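Local coordinates for putative molybdenum carrier protein (Syntrophus aciditrophicus SB, PDB 3IMK) that is of unknown function but is a putative molybdenum carrier of the SLOG clan, at residues K100-L108 with L119-I129. Sequence-based numbering, arbitrary orientation.
Sequences KKPCLHIDL and LINSWTVSHHI
The indole of W123 lies between L104 and I129, with P102 along its rim. L104 CB sits over one face, 3.8 Å from the centroid of the five-membered ring and 15° off the ring normal, a CH-pi contact; I129 CD1 meets the opposite face, set off toward the rim. The first torsion of W123 (chi1 170°) turns CG anti to the backbone N, and the ring is thereby thrown across the interface to the backbone of P102 and C103. P102 O approaches W123 CZ2 to 3.7 Å at the ring edge. Close to the ring plane, a water accepts from both W123 NE1, at 3.0 Å, and C103 N, so the indole N-H is tied to the edge strand through solvent. The pairing belongs to a Rossmann-like alpha/beta sandwich: strand 103-107 is the outermost of a parallel sheet, hydrogen-bonded along one side to strand 76-81, and residues 119-126 of helix 113-126 run back antiparallel to it, at 175° and 9.8 Å between the axes. One turn before the indole, L104 CD2 fills the hollow beside the helix backbone, 3.8 Å from I120 CA and also against I120 CG1, the two side chains crossing at about a right angle. I106 CG1 lies farther along the strand, 4.2 Å from the same I120 CG1; L78 of strand 76-81 and F156 of helix 145-157 also pack on I120. An alanine in place of W123 would probably leave a gap between L104 and I129 and deprive the water of its indole donor. Near the helix end P102 CG leans obliquely on the imidazole of H127, whose ND1 donates to W123 O at 2.9 Å, in the carbonyl plane; H128, with positive phi, completes a Schellman motif from which I129 returns to the indole face opposite L104.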
ATOM      1  N   LYS A 100      10.839   9.298   8.947  1.00 13.46           N
ATOM      2  CA  LYS A 100      11.329   8.172   9.755  1.00 15.68           C
ATOM      3  C   LYS A 100      10.275   7.108  10.022  1.00 15.44           C
ATOM      4  O   LYS A 100      10.188   6.514  11.108  1.00 17.19           O
ATOM      5  CB  LYS A 100      11.982   8.658  11.072  1.00 18.71           C
ATOM      6  CG  LYS A 100      13.060   9.723  10.845  1.00 19.87           C
ATOM      7  CD  LYS A 100      14.157   9.252   9.940  1.00 27.15           C
ATOM      8  N   LYS A 101       9.466   6.846   9.002  1.00 13.34           N
ATOM      9  CA  LYS A 101       8.458   5.796   9.063  1.00 12.60           C
ATOM     10  C   LYS A 101       9.059   4.528   8.497  1.00 11.60           C
ATOM     11  O   LYS A 101       9.716   4.571   7.444  1.00 12.50           O
ATOM     12  CB  LYS A 101       7.212   6.191   8.259  1.00 13.17           C
ATOM     13  CG  LYS A 101       6.341   7.271   8.917  1.00 15.82           C
ATOM     14  CD  LYS A 101       5.448   6.619  10.004  1.00 14.40           C
ATOM     15  CE  LYS A 101       4.551   7.559  10.680  1.00 21.66           C
ATOM     16  NZ  LYS A 101       3.956   6.857  11.805  1.00 17.48           N
ATOM     17  N   PRO A 102       8.845   3.362   9.132  1.00 11.46           N
ATOM     18  CA  PRO A 102       9.297   2.124   8.553  1.00 11.72           C
ATOM     19  C   PRO A 102       8.779   1.979   7.140  1.00 11.62           C
ATOM     20  O   PRO A 102       7.622   2.298   6.842  1.00 10.96           O
ATOM     21  CB  PRO A 102       8.712   1.048   9.488  1.00 12.25           C
ATOM     22  CG  PRO A 102       8.511   1.758  10.797  1.00 16.91           C
ATOM     23  CD  PRO A 102       8.203   3.175  10.444  1.00 13.51           C
ATOM     24  N   CYS A 103       9.625   1.486   6.268  1.00 11.88           N
ATOM     25  CA  CYS A 103       9.321   1.386   4.854  1.00 11.43           C
ATOM     26  C   CYS A 103      10.038   0.153   4.268  1.00 13.32           C
ATOM     27  O   CYS A 103      11.221  -0.045   4.515  1.00 15.19           O
ATOM     28  CB  CYS A 103       9.698   2.688   4.159  1.00 13.87           C
ATOM     29  SG  CYS A 103       9.247   2.728   2.375  1.00 15.07           S
ATOM     30  N   LEU A 104       9.289  -0.685   3.568  1.00 11.06           N
ATOM     31  CA  LEU A 104       9.816  -1.819   2.870  1.00 11.17           C
ATOM     32  C   LEU A 104       9.384  -1.744   1.446  1.00 10.72           C
ATOM     33  O   LEU A 104       8.192  -1.718   1.166  1.00 11.21           O
ATOM     34  CB  LEU A 104       9.308  -3.115   3.534  1.00 11.06           C
ATOM     35  CG  LEU A 104       9.703  -4.439   2.867  1.00 11.70           C
ATOM     36  CD1 LEU A 104      11.221  -4.603   2.775  1.00 16.03           C
ATOM     37  CD2 LEU A 104       9.074  -5.643   3.592  1.00 12.04           C
ATOM     38  N   HIS A 105      10.326  -1.769   0.521  1.00 10.69           N
ATOM     39  CA  HIS A 105      10.057  -1.852  -0.892  1.00 10.51           C
ATOM     40  C   HIS A 105      10.326  -3.292  -1.360  1.00 10.18           C
ATOM     41  O   HIS A 105      11.454  -3.754  -1.255  1.00 12.11           O
ATOM     42  CB  HIS A 105      10.994  -0.907  -1.693  1.00 11.45           C
ATOM     43  CG  HIS A 105      10.911  -1.107  -3.183  1.00 11.00           C
ATOM     44  ND1 HIS A 105      11.962  -0.869  -4.046  1.00 13.04           N
ATOM     45  CD2 HIS A 105       9.862  -1.505  -3.957  1.00 10.55           C
ATOM     46  CE1 HIS A 105      11.576  -1.151  -5.285  1.00 14.94           C
ATOM     47  NE2 HIS A 105      10.306  -1.514  -5.262  1.00 11.24           N
ATOM     48  N   ILE A 106       9.273  -3.932  -1.861  1.00 10.96           N
ATOM     49  CA  ILE A 106       9.335  -5.235  -2.517  1.00 11.70           C
ATOM     50  C   ILE A 106       9.335  -5.002  -4.023  1.00 12.06           C
ATOM     51  O   ILE A 106       8.355  -4.521  -4.585  1.00 11.58           O
ATOM     52  CB  ILE A 106       8.170  -6.133  -2.100  1.00 12.50           C
ATOM     53  CG1 ILE A 106       8.257  -6.462  -0.616  1.00 13.39           C
ATOM     54  CG2 ILE A 106       8.103  -7.421  -2.946  1.00 11.80           C
ATOM     55  CD1 ILE A 106       9.565  -7.216  -0.150  1.00 12.16           C
ATOM     56  N   ASP A 107      10.418  -5.413  -4.688  1.00 11.65           N
ATOM     57  CA  ASP A 107      10.561  -5.367  -6.133  1.00 10.74           C
ATOM     58  C   ASP A 107      10.330  -6.818  -6.628  1.00 10.16           C
ATOM     59  O   ASP A 107      11.186  -7.679  -6.492  1.00 11.23           O
ATOM     60  CB  ASP A 107      11.942  -4.836  -6.525  1.00 10.92           C
ATOM     61  CG  ASP A 107      12.150  -4.775  -8.019  1.00 12.86           C
ATOM     62  OD1 ASP A 107      11.337  -5.337  -8.801  1.00 11.68           O
ATOM     63  OD2 ASP A 107      13.119  -4.122  -8.459  1.00 13.74           O
ATOM     64  N   LEU A 108       9.149  -7.052  -7.190  1.00 10.69           N
ATOM     65  CA  LEU A 108       8.736  -8.380  -7.616  1.00 10.05           C
ATOM     66  C   LEU A 108       9.382  -8.798  -8.917  1.00 10.69           C
ATOM     67  O   LEU A 108       9.094  -9.900  -9.385  1.00 11.40           O
ATOM     68  CB  LEU A 108       7.202  -8.472  -7.663  1.00 11.50           C
ATOM     69  CG  LEU A 108       6.515  -8.468  -6.315  1.00 11.32           C
ATOM     70  CD1 LEU A 108       4.996  -8.477  -6.484  1.00 12.54           C
ATOM     71  CD2 LEU A 108       6.944  -9.606  -5.407  1.00 14.47           C
ATOM     72  N   LEU A 119       9.684 -11.782   4.036  1.00  9.92           N
ATOM     73  CA  LEU A 119      10.255 -10.484   4.387  1.00 10.11           C
ATOM     74  C   LEU A 119       9.245  -9.522   5.013  1.00  9.68           C
ATOM     75  O   LEU A 119       9.573  -8.779   5.949  1.00 11.21           O
ATOM     76  CB  LEU A 119      10.943  -9.806   3.189  1.00  9.17           C
ATOM     77  CG  LEU A 119      12.427 -10.076   2.952  1.00 18.82           C
ATOM     78  CD1 LEU A 119      12.909 -11.481   3.188  1.00 15.76           C
ATOM     79  CD2 LEU A 119      12.876  -9.538   1.587  1.00 14.31           C
ATOM     80  N   ILE A 120       8.042  -9.447   4.440  1.00  9.79           N
ATOM     81  CA  ILE A 120       7.009  -8.572   4.962  1.00  9.14           C
ATOM     82  C   ILE A 120       6.610  -9.014   6.388  1.00  9.62           C
ATOM     83  O   ILE A 120       6.373  -8.189   7.273  1.00 11.54           O
ATOM     84  CB  ILE A 120       5.763  -8.509   4.015  1.00 11.02           C
ATOM     85  CG1 ILE A 120       6.152  -8.031   2.607  1.00 11.63           C
ATOM     86  CG2 ILE A 120       4.665  -7.597   4.640  1.00 11.40           C
ATOM     87  CD1 ILE A 120       5.080  -8.254   1.537  1.00 11.90           C
ATOM     88  N   ASN A 121       6.504 -10.303   6.586  1.00 10.28           N
ATOM     89  CA  ASN A 121       6.196 -10.824   7.931  1.00 10.94           C
ATOM     90  C   ASN A 121       7.277 -10.384   8.940  1.00 11.57           C
ATOM     91  O   ASN A 121       6.953  -9.914  10.041  1.00 11.16           O
ATOM     92  CB  ASN A 121       6.030 -12.344   7.849  1.00 10.97           C
ATOM     93  CG  ASN A 121       5.772 -12.996   9.176  1.00 16.90           C
ATOM     94  OD1 ASN A 121       6.692 -13.128   9.982  1.00 17.50           O
ATOM     95  ND2 ASN A 121       4.548 -13.460   9.388  1.00 23.62           N
ATOM     96  N   SER A 122       8.548 -10.569   8.613  1.00  9.93           N
ATOM     97  CA  SER A 122       9.616 -10.210   9.530  1.00 10.17           C
ATOM     98  C   SER A 122       9.569  -8.695   9.836  1.00 11.34           C
ATOM     99  O   SER A 122       9.717  -8.246  10.987  1.00 10.71           O
ATOM    100  CB  SER A 122      10.942 -10.588   8.888  1.00 11.32           C
ATOM    101  OG  SER A 122      11.049 -11.999   8.752  1.00 11.36           O
ATOM    102  N   TRP A 123       9.326  -7.885   8.799  1.00 10.75           N
ATOM    103  CA  TRP A 123       9.352  -6.449   8.925  1.00 11.84           C
ATOM    104  C   TRP A 123       8.164  -5.935   9.752  1.00 10.76           C
ATOM    105  O   TRP A 123       8.291  -5.070  10.615  1.00 11.68           O
ATOM    106  CB  TRP A 123       9.376  -5.816   7.508  1.00 11.26           C
ATOM    107  CG  TRP A 123       9.163  -4.323   7.410  1.00  9.63           C
ATOM    108  CD1 TRP A 123      10.060  -3.353   7.675  1.00 11.54           C
ATOM    109  CD2 TRP A 123       7.988  -3.679   6.943  1.00 10.79           C
ATOM    110  NE1 TRP A 123       9.508  -2.115   7.425  1.00 13.40           N
ATOM    111  CE2 TRP A 123       8.227  -2.300   6.959  1.00 11.88           C
ATOM    112  CE3 TRP A 123       6.752  -4.142   6.483  1.00 11.65           C
ATOM    113  CZ2 TRP A 123       7.276  -1.380   6.575  1.00 12.53           C
ATOM    114  CZ3 TRP A 123       5.800  -3.218   6.079  1.00 14.26           C
ATOM    115  CH2 TRP A 123       6.060  -1.860   6.165  1.00 13.01           C
ATOM    116  N   THR A 124       6.968  -6.409   9.408  1.00 11.02           N
ATOM    117  CA  THR A 124       5.755  -5.961  10.148  1.00 10.25           C
ATOM    118  C   THR A 124       5.840  -6.353  11.610  1.00  9.98           C
ATOM    119  O   THR A 124       5.523  -5.557  12.509  1.00 12.50           O
ATOM    120  CB  THR A 124       4.421  -6.470   9.535  1.00 11.88           C
ATOM    121  OG1 THR A 124       4.432  -7.891   9.409  1.00 13.26           O
ATOM    122  CG2 THR A 124       4.126  -5.790   8.214  1.00 13.81           C
ATOM    123  N   VAL A 125       6.231  -7.586  11.901  1.00 10.25           N
ATOM    124  CA  VAL A 125       6.239  -8.045  13.310  1.00  9.89           C
ATOM    125  C   VAL A 125       7.335  -7.297  14.083  1.00 11.56           C
ATOM    126  O   VAL A 125       7.113  -6.807  15.201  1.00 13.55           O
ATOM    127  CB  VAL A 125       6.419  -9.560  13.432  1.00 11.23           C
ATOM    128  CG1 VAL A 125       6.658  -9.981  14.950  1.00 12.23           C
ATOM    129  CG2 VAL A 125       5.215 -10.254  12.825  1.00 13.22           C
ATOM    130  N   SER A 126       8.531  -7.207  13.499  1.00 11.53           N
ATOM    131  CA  SER A 126       9.650  -6.596  14.216  1.00 11.77           C
ATOM    132  C   SER A 126       9.447  -5.109  14.463  1.00 13.52           C
ATOM    133  O   SER A 126       9.956  -4.578  15.473  1.00 14.73           O
ATOM    134  CB  SER A 126      10.979  -6.920  13.542  1.00 14.49           C
ATOM    135  OG  SER A 126      11.111  -6.321  12.298  1.00 15.37           O
ATOM    136  N   HIS A 127       8.713  -4.431  13.571  1.00 12.77           N
ATOM    137  CA  HIS A 127       8.432  -3.008  13.725  1.00 13.07           C
ATOM    138  C   HIS A 127       7.055  -2.677  14.352  1.00 13.77           C
ATOM    139  O   HIS A 127       6.653  -1.517  14.432  1.00 14.50           O
ATOM    140  CB  HIS A 127       8.587  -2.304  12.371  1.00 15.68           C
ATOM    141  CG  HIS A 127       9.994  -2.254  11.882  1.00 16.10           C
ATOM    142  ND1 HIS A 127      10.539  -3.263  11.127  1.00 18.60           N
ATOM    143  CD2 HIS A 127      10.985  -1.359  12.096  1.00 21.01           C
ATOM    144  CE1 HIS A 127      11.806  -2.978  10.863  1.00 21.29           C
ATOM    145  NE2 HIS A 127      12.101  -1.827  11.434  1.00 19.76           N
ATOM    146  N   HIS A 128       6.363  -3.724  14.797  0.50 11.43           N
ATOM    147  CA  HIS A 128       5.019  -3.621  15.385  0.50 12.82           C
ATOM    148  C   HIS A 128       4.041  -2.830  14.522  0.50 14.21           C
ATOM    149  O   HIS A 128       3.249  -2.033  15.030  0.50 14.50           O
ATOM    150  CB  HIS A 128       5.073  -3.087  16.822  0.50 14.35           C
ATOM    151  CG  HIS A 128       5.700  -4.044  17.770  0.50 11.52           C
ATOM    152  ND1 HIS A 128       4.973  -4.991  18.456  0.50 17.71           N
ATOM    153  CD2 HIS A 128       6.982  -4.185  18.168  0.50 12.37           C
ATOM    154  CE1 HIS A 128       5.787  -5.698  19.215  0.50 11.98           C
ATOM    155  NE2 HIS A 128       7.013  -5.232  19.060  0.50 16.74           N
ATOM    156  N   ILE A 129       4.081  -3.082  13.212  1.00 12.23           N
ATOM    157  CA  ILE A 129       3.239  -2.376  12.266  1.00 12.66           C
ATOM    158  C   ILE A 129       1.857  -2.997  12.312  1.00 15.69           C
ATOM    159  O   ILE A 129       1.701  -4.183  12.024  1.00 16.45           O
ATOM    160  CB  ILE A 129       3.828  -2.467  10.863  1.00 12.23           C
ATOM    161  CG1 ILE A 129       5.100  -1.611  10.819  1.00 15.46           C
ATOM    162  CG2 ILE A 129       2.777  -1.961   9.805  1.00 15.53           C
ATOM    163  CD1 ILE A 129       6.034  -1.966   9.686  1.00 19.36           C
TER
HETATM  164  O   HOH W   1      11.687  -0.154   8.026  1.00 21.67           O